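Local coordinates for protein uncharacterized ACR, COG1565 superfamily (Burkholderia thailandensis, PDB 4F3N) that is of uncharacterized function but has a methyltransferase-superfamily fold, binds S-adenosyl-L-homocysteine and may symmetrically methylate protein arginine residues, at residues H304-H308 against A339-F343. Residues are numbered along the deposited sequence; the frame is centred on the assembly and turned at random.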
loop_
_atom_site.group_PDB
_atom_site.type_symbol
_atom_site.label_atom_id
_atom_site.label_comp_id
_atom_site.label_asym_id
_atom_site.label_seq_id
_atom_site.Cartn_x
_atom_site.Cartn_y
_atom_site.Cartn_z
ATOM N N HIS A 304 3.050 17.756 5.697
ATOM C CA HIS A 304 2.685 18.695 6.785
ATOM C C HIS A 304 1.795 18.047 7.813
ATOM O O HIS A 304 1.958 18.229 9.037
ATOM C CB HIS A 304 1.984 19.921 6.193
ATOM N N GLU A 305 0.850 17.261 7.323
ATOM C CA GLU A 305 -0.058 16.526 8.151
ATOM C C GLU A 305 0.535 15.238 8.704
ATOM O O GLU A 305 0.240 14.806 9.843
ATOM C CB GLU A 305 -1.279 16.225 7.312
ATOM C CG GLU A 305 -2.390 15.500 8.024
ATOM C CD GLU A 305 -3.717 15.650 7.294
ATOM O OE1 GLU A 305 -3.730 16.213 6.163
ATOM O OE2 GLU A 305 -4.739 15.205 7.859
ATOM N N TYR A 306 1.310 14.561 7.870
ATOM C CA TYR A 306 1.936 13.302 8.306
ATOM C C TYR A 306 2.825 13.568 9.533
ATOM O O TYR A 306 2.754 12.845 10.519
ATOM C CB TYR A 306 2.766 12.678 7.181
ATOM C CG TYR A 306 3.192 11.255 7.485
ATOM C CD1 TYR A 306 4.224 10.982 8.353
ATOM C CD2 TYR A 306 2.541 10.189 6.898
ATOM C CE1 TYR A 306 4.594 9.678 8.666
ATOM C CE2 TYR A 306 2.925 8.889 7.166
ATOM C CZ TYR A 306 3.934 8.642 8.061
ATOM O OH TYR A 306 4.285 7.357 8.331
ATOM N N TYR A 307 3.629 14.612 9.442
ATOM C CA TYR A 307 4.623 14.966 10.478
ATOM C C TYR A 307 4.134 16.132 11.320
ATOM O O TYR A 307 4.916 16.946 11.795
ATOM C CB TYR A 307 5.970 15.261 9.824
ATOM C CG TYR A 307 6.586 14.068 9.122
ATOM C CD1 TYR A 307 6.925 12.923 9.821
ATOM C CD2 TYR A 307 6.856 14.096 7.770
ATOM C CE1 TYR A 307 7.500 11.843 9.171
ATOM C CE2 TYR A 307 7.429 13.031 7.126
ATOM C CZ TYR A 307 7.755 11.888 7.832
ATOM O OH TYR A 307 8.300 10.795 7.179
ATOM N N HIS A 308 2.831 16.192 11.536
ATOM C CA HIS A 308 2.238 17.200 12.388
ATOM C C HIS A 308 2.810 17.110 13.795
ATOM O O HIS A 308 3.104 15.998 14.307
ATOM C CB HIS A 308 0.739 16.973 12.445
ATOM C CG HIS A 308 -0.029 18.154 12.940
ATOM N ND1 HIS A 308 -0.212 18.402 14.248
ATOM C CD2 HIS A 308 -0.655 19.185 12.251
ATOM C CE1 HIS A 308 -0.937 19.532 14.387
ATOM N NE2 HIS A 308 -1.201 20.009 13.165
ATOM N N ALA A 339 2.521 1.057 7.937
ATOM C CA ALA A 339 2.637 2.451 8.292
ATOM C C ALA A 339 1.805 3.198 7.280
ATOM O O ALA A 339 1.640 2.733 6.179
ATOM C CB ALA A 339 4.067 2.919 8.181
ATOM N N HIS A 340 1.302 4.361 7.632
ATOM C CA HIS A 340 0.606 5.198 6.643
ATOM C C HIS A 340 1.591 5.719 5.633
ATOM O O HIS A 340 2.806 5.688 5.848
ATOM C CB HIS A 340 -0.057 6.355 7.345
ATOM C CG HIS A 340 -1.291 5.995 8.126
ATOM N ND1 HIS A 340 -1.426 4.830 8.863
ATOM C CD2 HIS A 340 -2.468 6.700 8.295
ATOM C CE1 HIS A 340 -2.646 4.811 9.428
ATOM N NE2 HIS A 340 -3.280 5.955 9.098
ATOM N N VAL A 341 1.096 6.177 4.494
ATOM C CA VAL A 341 1.916 6.667 3.447
ATOM C C VAL A 341 2.087 8.171 3.539
ATOM O O VAL A 341 1.125 8.912 3.824
ATOM C CB VAL A 341 1.278 6.261 2.090
ATOM C CG1 VAL A 341 1.995 6.901 0.921
ATOM C CG2 VAL A 341 1.237 4.751 1.995
ATOM N N GLU A 342 3.302 8.633 3.267
ATOM C CA GLU A 342 3.609 10.067 3.291
ATOM C C GLU A 342 3.644 10.531 1.848
ATOM O O GLU A 342 4.605 10.277 1.109
ATOM C CB GLU A 342 4.904 10.302 4.073
ATOM C CG GLU A 342 5.125 11.756 4.442
ATOM C CD GLU A 342 5.760 12.520 3.330
ATOM O OE1 GLU A 342 6.997 12.514 3.275
ATOM O OE2 GLU A 342 5.035 13.109 2.517
ATOM N N PHE A 343 2.535 11.139 1.408
ATOM C CA PHE A 343 2.304 11.356 -0.023
ATOM C C PHE A 343 3.160 12.432 -0.676
ATOM O O PHE A 343 3.312 12.406 -1.904
ATOM C CB PHE A 343 0.812 11.580 -0.316
ATOM C CG PHE A 343 0.018 10.320 -0.324
ATOM C CD1 PHE A 343 0.022 9.500 -1.427
ATOM C CD2 PHE A 343 -0.708 9.934 0.769
ATOM C CE1 PHE A 343 -0.689 8.329 -1.431
ATOM C CE2 PHE A 343 -1.454 8.788 0.788
ATOM C CZ PHE A 343 -1.447 7.955 -0.342
#
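Tyr-306, the last residue of the short helix 303-306, and Tyr-307 just past it pack against the last residues of strand 336-342 in a buried contact with no hydrogen bond between the two segments. Glu-342 meets the Tyr-306 ring mainly with its aliphatic part. Its CB lies 4.0 Å from the ring centroid and 21° off the ring normal, a CH-pi contact over one face, and its CG sits 3.6 Å from Tyr-306 CG. The tyrosine's edge follows the strand backbone: CD2 approaches Val-341 O at 3.6 Å, while OH comes to 3.3 Å from His-340 O. That hydroxyl is instead hydrogen-bonded to Glu-273 and Thr-315. The strand order 3-2-1-4-5-7-6 of the seven-stranded sheet marks the Rossmann-like methyltransferase fold; strand 336-342 belongs to a separate, small mixed sheet, and at its end Glu-342 is the N-cap of helix 343-352. With its chain bent at chi2 (-84°), Glu-342 presents CB and CG to the Tyr-306 ring while OE2 turns back to cap Ala-345 N. Tyr-307 reaches the same glutamate from the next position, CE2 to CG 3.8 Å, its ring plane 64° from the carboxylate plane. Tyr-306 CD1 lies 3.5 Å above the Tyr-307 ring plane, over its centre, while Tyr-307 OH bonds to Glu-273 O. On the strand side, His-340 adds its CB, 3.9 Å from Tyr-306 CE2.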